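Local coordinates for uncharacterized protein (PDB 3EUR), which is of unknown function, although its C-terminal domain has a thioredoxin-like fold and may, by family resemblance, take part in redox or disulfide chemistry, at residues Pro30-Leu35 with Ala65-Val70; Leu36-Pro41 with Leu71-Asp76. All coordinates share one frame; numbering follows the deposited sequence.

In the fold
Interactions 1 and 2 are successive lengths of one parallel strand pair, 33-38 beside 68-74, adjacent inner strands of the central sheet in this thioredoxin-like domain. Interaction 1 is the beginning of the pair, partly buried, where the strands emerge from loops; lysines, a glutamate and two waters dress its outer end before leucine and valine take over. Interaction 2 is the buried continuation, with aliphatic side chains on one face and F37 and S72 on the other, finished by an asparagine, tyrosine and aspartate cluster where the strands end. The backbone pairing runs through without a break: the bond from L71 N to L35 O probably joins the two lengths, whose centres lie about 16 Å apart.

Interaction 1 of 2, residues Pro30-Leu35 with Ala65-Val70; sequences PAEYTL and AKKLKV
The Y33 ring meets K67 at its edge: the backbone O of K67 lies near the ring plane, 3.7 Å from Y33 CD2, and a water close to the same plane joins Y33 OH to K67 NZ. L140 of helix 133-141 also touches this tyrosine. E32 and K67 run side by side, their ends meeting in a salt bridge of 2.7 Å between K67 NZ and E32 OE1. The ammonium reaches the syn side of the carboxylate, 21° out of its plane. E32 is extended as far as its carboxylate, whereas K67 bends at chi3 and chi4 (both 66°), which curls its NZ back to the glutamate. A second water accepts from E32 N and donates to K66 O, where a Schellman motif closes the preceding helix. Beyond these charges the strands pair in parallel. Y33 N donates to K67 O (2.9 Å), Y33 O accepts from K69 N (3.0 Å), and L35 N donates to K69 O (2.9 Å). On the face of Y33, L68 and L35, the two branches of L68 divide their work: CD1 packs against Y33 CB at 4.1 Å, CD2 against L35 CB at 4.0 Å. K69 sits on the other face, its CB beside A31 CB, with the chain bending away past P30 O. The chemistry thus changes along the pair, from an ion pair and bridging waters at the partly exposed entrance to aliphatic packing inside; the K67 ammonium, held by E32 and by a water that also bonds Y33 OH, is probably steadied there.

Interaction 2 of 2, residues Leu36-Pro41 with Leu71-Asp76; sequences LFINNP and LSIYPD
N40 lies alongside the Y74 ring and brings its amide to the ring's edge, N40 CG being 3.5 Å from Y74 CE1. The amide and ring planes stand 86° apart, nearly perpendicular. With CG extended away from the backbone N (chi1 -179°), the amide also reaches D76: N40 ND2 donates to D76 OD2 at 2.7 Å, using the anti lone pair of the carboxylate. N40 OD1 accepts from G42 N and D76 OD1 pairs with K104, so both ends of this bridge have further partners. D76 N lies over the centre of one ring face, 3.9 Å above its plane, while P41 CD approaches Y74 CD1 obliquely. The backbone O of N39 faces the ring edge and also lies 3.3 Å from P75 CD. Before this cluster the strands pair in parallel through F37 N to L71 O, I73 N to F37 O and N39 N to I73 O. On the face of L36, I38 and I73, the I73 CG2 methyl touches both L36 CD1 (3.7 Å) and I38 CG1 (3.8 Å). Its chi1 of -176° sets CG2 between the backbone N and carbonyl carbon, where it can touch both neighbours. The I38 side chain crosses that of P75 at about a right angle, with I38 CG2 against P75 CG. Strand 94-97 flanks 71-74 and strand 116-120 flanks 36-38, so this is the interior of the sheet; F37 packs on M49, I50 and L53 of helix 44-55, Y118 touches L36 and I38 from strand 116-120, and Y74 bonds through OH to E78 N and meets W82 of helix 79-85.

Interaction 1 of 2, residues Pro30-Leu35 with Ala65-Val70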
loop_
_atom_site.group_PDB
_atom_site.type_symbol
_atom_site.label_atom_id
_atom_site.label_comp_id
_atom_site.label_asym_id
_atom_site.label_seq_id
_atom_site.Cartn_x
_atom_site.Cartn_y
_atom_site.Cartn_z
ATOM N N PRO A 30 8.474 9.609 0.700
ATOM C CA PRO A 30 9.350 9.612 1.880
ATOM C C PRO A 30 8.708 9.031 3.122
ATOM O O PRO A 30 7.654 9.507 3.525
ATOM C CB PRO A 30 9.649 11.119 2.062
ATOM C CG PRO A 30 8.370 11.784 1.613
ATOM C CD PRO A 30 7.883 10.939 0.437
ATOM N N ALA A 31 9.359 8.067 3.729
ATOM C CA ALA A 31 8.861 7.498 4.985
ATOM C C ALA A 31 9.931 6.617 5.588
ATOM O O ALA A 31 10.568 5.844 4.855
ATOM C CB ALA A 31 7.580 6.707 4.799
ATOM N N GLU A 32 10.093 6.638 6.911
ATOM C CA GLU A 32 10.978 5.661 7.552
ATOM C C GLU A 32 10.485 4.232 7.254
ATOM O O GLU A 32 11.297 3.340 7.021
ATOM C CB GLU A 32 11.079 5.919 9.040
ATOM C CG GLU A 32 12.077 4.995 9.730
ATOM C CD GLU A 32 12.151 5.178 11.230
ATOM O OE1 GLU A 32 11.124 5.484 11.818
ATOM O OE2 GLU A 32 13.268 5.016 11.789
ATOM N N TYR A 33 9.175 4.052 7.284
ATOM C CA TYR A 33 8.529 2.800 6.883
ATOM C C TYR A 33 7.417 3.137 5.928
ATOM O O TYR A 33 6.546 3.971 6.261
ATOM C CB TYR A 33 7.899 2.067 8.095
ATOM C CG TYR A 33 8.877 1.663 9.133
ATOM C CD1 TYR A 33 9.480 0.418 9.100
ATOM C CD2 TYR A 33 9.201 2.503 10.176
ATOM C CE1 TYR A 33 10.364 0.031 10.087
ATOM C CE2 TYR A 33 10.083 2.131 11.150
ATOM C CZ TYR A 33 10.674 0.892 11.130
ATOM O OH TYR A 33 11.551 0.508 12.103
ATOM N N THR A 34 7.351 2.453 4.780
ATOM C CA THR A 34 6.208 2.536 3.913
ATOM C C THR A 34 5.404 1.240 4.037
ATOM O O THR A 34 5.973 0.150 3.888
ATOM C CB THR A 34 6.601 2.760 2.431
ATOM O OG1 THR A 34 7.244 4.008 2.282
ATOM C CG2 THR A 34 5.422 2.687 1.516
ATOM N N LEU A 35 4.115 1.354 4.312
ATOM C CA LEU A 35 3.219 0.224 4.262
ATOM C C LEU A 35 2.454 0.300 2.946
ATOM O O LEU A 35 1.589 1.149 2.782
ATOM C CB LEU A 35 2.271 0.218 5.463
ATOM C CG LEU A 35 1.386 -1.028 5.603
ATOM C CD1 LEU A 35 2.214 -2.313 5.665
ATOM C CD2 LEU A 35 0.534 -0.870 6.892
ATOM N N ALA A 65 3.430 8.943 15.159
ATOM C CA ALA A 65 4.808 9.361 15.369
ATOM C C ALA A 65 5.511 9.739 14.053
ATOM O O ALA A 65 6.676 10.070 14.092
ATOM C CB ALA A 65 5.616 8.250 16.077
ATOM N N LYS A 66 4.812 9.644 12.944
ATOM C CA LYS A 66 5.295 10.083 11.628
ATOM C C LYS A 66 6.372 9.192 11.072
ATOM O O LYS A 66 7.032 9.544 10.088
ATOM C CB LYS A 66 5.678 11.565 11.577
ATOM C CG LYS A 66 4.671 12.505 12.242
ATOM C CD LYS A 66 3.303 12.526 11.622
ATOM C CE LYS A 66 2.345 13.583 12.278
ATOM N NZ LYS A 66 1.024 13.567 11.623
ATOM N N LYS A 67 6.496 7.976 11.596
ATOM C CA LYS A 67 7.526 6.988 11.207
ATOM C C LYS A 67 6.974 6.187 10.009
ATOM O O LYS A 67 7.749 5.761 9.130
ATOM C CB LYS A 67 7.801 6.059 12.337
ATOM C CG LYS A 67 8.482 6.710 13.493
ATOM C CD LYS A 67 8.558 5.809 14.703
ATOM C CE LYS A 67 9.402 4.601 14.596
ATOM N NZ LYS A 67 10.845 4.904 14.449
ATOM N N LEU A 68 5.691 5.845 9.989
ATOM C CA LEU A 68 5.084 4.982 8.982
ATOM C C LEU A 68 4.049 5.733 8.215
ATOM O O LEU A 68 3.235 6.447 8.789
ATOM C CB LEU A 68 4.448 3.750 9.666
ATOM C CG LEU A 68 3.853 2.664 8.741
ATOM C CD1 LEU A 68 4.104 1.275 9.386
ATOM C CD2 LEU A 68 2.460 2.901 8.398
ATOM N N LYS A 69 4.055 5.554 6.895
ATOM C CA LYS A 69 3.050 6.083 6.020
ATOM C C LYS A 69 2.473 4.935 5.185
ATOM O O LYS A 69 3.204 4.085 4.707
ATOM C CB LYS A 69 3.565 7.204 5.114
ATOM C CG LYS A 69 3.971 8.448 5.932
ATOM C CD LYS A 69 4.424 9.583 5.123
ATOM C CE LYS A 69 3.252 10.243 4.349
ATOM N NZ LYS A 69 2.194 10.897 5.176
ATOM N N VAL A 70 1.182 4.963 5.017
ATOM C CA VAL A 70 0.440 4.014 4.203
ATOM C C VAL A 70 0.342 4.579 2.776
ATOM O O VAL A 70 -0.116 5.725 2.576
ATOM C CB VAL A 70 -0.956 3.745 4.759
ATOM C CG1 VAL A 70 -1.744 2.802 3.837
ATOM C CG2 VAL A 70 -0.900 3.161 6.184
HETATM O O HOH W 1 9.126 8.908 8.283
HETATM O O HOH W 2 11.754 2.129 14.359
#

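Interaction 2 of 2, residues Leu36-Pro41 with Leu71-Asp76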
loop_
_atom_site.group_PDB
_atom_site.type_symbol
_atom_site.label_atom_id
_atom_site.label_comp_id
_atom_site.label_asym_id
_atom_site.label_seq_id
_atom_site.Cartn_x
_atom_site.Cartn_y
_atom_site.Cartn_z
ATOM N N LEU A 36 2.901 -0.509 1.987
ATOM C CA LEU A 36 2.309 -0.553 0.687
ATOM C C LEU A 36 1.103 -1.500 0.720
ATOM O O LEU A 36 1.240 -2.656 1.084
ATOM C CB LEU A 36 3.354 -1.052 -0.337
ATOM C CG LEU A 36 2.875 -1.237 -1.776
ATOM C CD1 LEU A 36 2.465 0.101 -2.374
ATOM C CD2 LEU A 36 3.957 -1.854 -2.616
ATOM N N PHE A 37 -0.051 -0.948 0.394
ATOM C CA PHE A 37 -1.328 -1.610 0.507
ATOM C C PHE A 37 -1.960 -1.724 -0.873
ATOM O O PHE A 37 -2.537 -0.769 -1.360
ATOM C CB PHE A 37 -2.167 -0.833 1.524
ATOM C CG PHE A 37 -3.623 -1.235 1.644
ATOM C CD1 PHE A 37 -4.108 -2.511 1.347
ATOM C CD2 PHE A 37 -4.529 -0.315 2.159
ATOM C CE1 PHE A 37 -5.446 -2.801 1.495
ATOM C CE2 PHE A 37 -5.863 -0.617 2.302
ATOM C CZ PHE A 37 -6.319 -1.868 1.987
ATOM N N ILE A 38 -1.826 -2.887 -1.508
ATOM C CA ILE A 38 -2.372 -3.121 -2.857
ATOM C C ILE A 38 -3.790 -3.575 -2.692
ATOM O O ILE A 38 -4.043 -4.550 -2.004
ATOM C CB ILE A 38 -1.543 -4.133 -3.642
ATOM C CG1 ILE A 38 -0.049 -3.822 -3.578
ATOM C CG2 ILE A 38 -2.068 -4.219 -5.057
ATOM C CD1 ILE A 38 0.870 -4.865 -4.233
ATOM N N ASN A 39 -4.745 -2.868 -3.281
ATOM C CA ASN A 39 -6.169 -3.068 -2.926
ATOM C C ASN A 39 -7.000 -2.986 -4.186
ATOM O O ASN A 39 -6.600 -2.365 -5.178
ATOM C CB ASN A 39 -6.581 -1.995 -1.937
ATOM C CG ASN A 39 -6.514 -0.631 -2.510
ATOM O OD1 ASN A 39 -5.498 0.094 -2.393
ATOM N ND2 ASN A 39 -7.520 -0.268 -3.197
ATOM N N ASN A 40 -8.157 -3.610 -4.148
ATOM C CA ASN A 40 -9.176 -3.346 -5.161
ATOM C C ASN A 40 -10.341 -3.246 -4.280
ATOM O O ASN A 40 -10.780 -4.255 -3.724
ATOM C CB ASN A 40 -9.335 -4.480 -6.210
ATOM C CG ASN A 40 -10.381 -4.138 -7.220
ATOM O OD1 ASN A 40 -11.395 -3.531 -6.870
ATOM N ND2 ASN A 40 -10.144 -4.488 -8.485
ATOM N N PRO A 41 -10.788 -2.030 -4.054
ATOM C CA PRO A 41 -11.767 -1.870 -2.997
ATOM C C PRO A 41 -13.163 -2.315 -3.418
ATOM O O PRO A 41 -14.094 -2.232 -2.609
ATOM C CB PRO A 41 -11.748 -0.372 -2.700
ATOM C CG PRO A 41 -10.721 0.251 -3.578
ATOM C CD PRO A 41 -10.323 -0.741 -4.611
ATOM N N LEU A 71 0.763 3.773 1.797
ATOM C CA LEU A 71 0.603 4.058 0.375
ATOM C C LEU A 71 -0.311 2.986 -0.170
ATOM O O LEU A 71 0.070 1.825 -0.287
ATOM C CB LEU A 71 1.969 4.045 -0.313
ATOM C CG LEU A 71 1.925 4.355 -1.813
ATOM C CD1 LEU A 71 1.313 5.688 -2.105
ATOM C CD2 LEU A 71 3.340 4.253 -2.359
ATOM N N SER A 72 -1.558 3.361 -0.433
ATOM C CA SER A 72 -2.516 2.469 -1.044
ATOM C C SER A 72 -2.448 2.583 -2.553
ATOM O O SER A 72 -2.412 3.701 -3.109
ATOM C CB SER A 72 -3.917 2.784 -0.588
ATOM O OG SER A 72 -4.924 2.381 -1.520
ATOM N N ILE A 73 -2.436 1.461 -3.244
ATOM C CA ILE A 73 -2.339 1.443 -4.699
ATOM C C ILE A 73 -3.372 0.513 -5.291
ATOM O O ILE A 73 -3.428 -0.681 -4.939
ATOM C CB ILE A 73 -0.918 1.081 -5.188
ATOM C CG1 ILE A 73 -0.800 1.156 -6.714
ATOM C CG2 ILE A 73 -0.407 -0.261 -4.755
ATOM C CD1 ILE A 73 -1.045 2.574 -7.311
ATOM N N TYR A 74 -4.154 1.055 -6.208
ATOM C CA TYR A 74 -5.127 0.311 -6.975
ATOM C C TYR A 74 -4.564 -0.017 -8.329
ATOM O O TYR A 74 -4.239 0.893 -9.102
ATOM C CB TYR A 74 -6.374 1.170 -7.124
ATOM C CG TYR A 74 -7.444 0.561 -8.005
ATOM C CD1 TYR A 74 -8.100 -0.569 -7.645
ATOM C CD2 TYR A 74 -7.870 1.178 -9.139
ATOM C CE1 TYR A 74 -9.077 -1.116 -8.450
ATOM C CE2 TYR A 74 -8.846 0.611 -9.967
ATOM C CZ TYR A 74 -9.457 -0.513 -9.597
ATOM O OH TYR A 74 -10.437 -1.069 -10.396
ATOM N N PRO A 75 -4.426 -1.327 -8.670
ATOM C CA PRO A 75 -3.710 -1.693 -9.906
ATOM C C PRO A 75 -4.613 -2.067 -11.073
ATOM O O PRO A 75 -4.120 -2.476 -12.116
ATOM C CB PRO A 75 -2.944 -2.922 -9.477
ATOM C CG PRO A 75 -3.896 -3.600 -8.539
ATOM C CD PRO A 75 -4.520 -2.496 -7.754
ATOM N N ASP A 76 -5.900 -2.018 -10.871
ATOM C CA ASP A 76 -6.886 -2.494 -11.875
ATOM C C ASP A 76 -7.573 -1.343 -12.630
ATOM O O ASP A 76 -7.143 -0.202 -12.556
ATOM C CB ASP A 76 -7.902 -3.404 -11.211
ATOM C CG ASP A 76 -7.287 -4.691 -10.671
ATOM O OD1 ASP A 76 -6.337 -5.190 -11.294
ATOM O OD2 ASP A 76 -7.743 -5.138 -9.590
#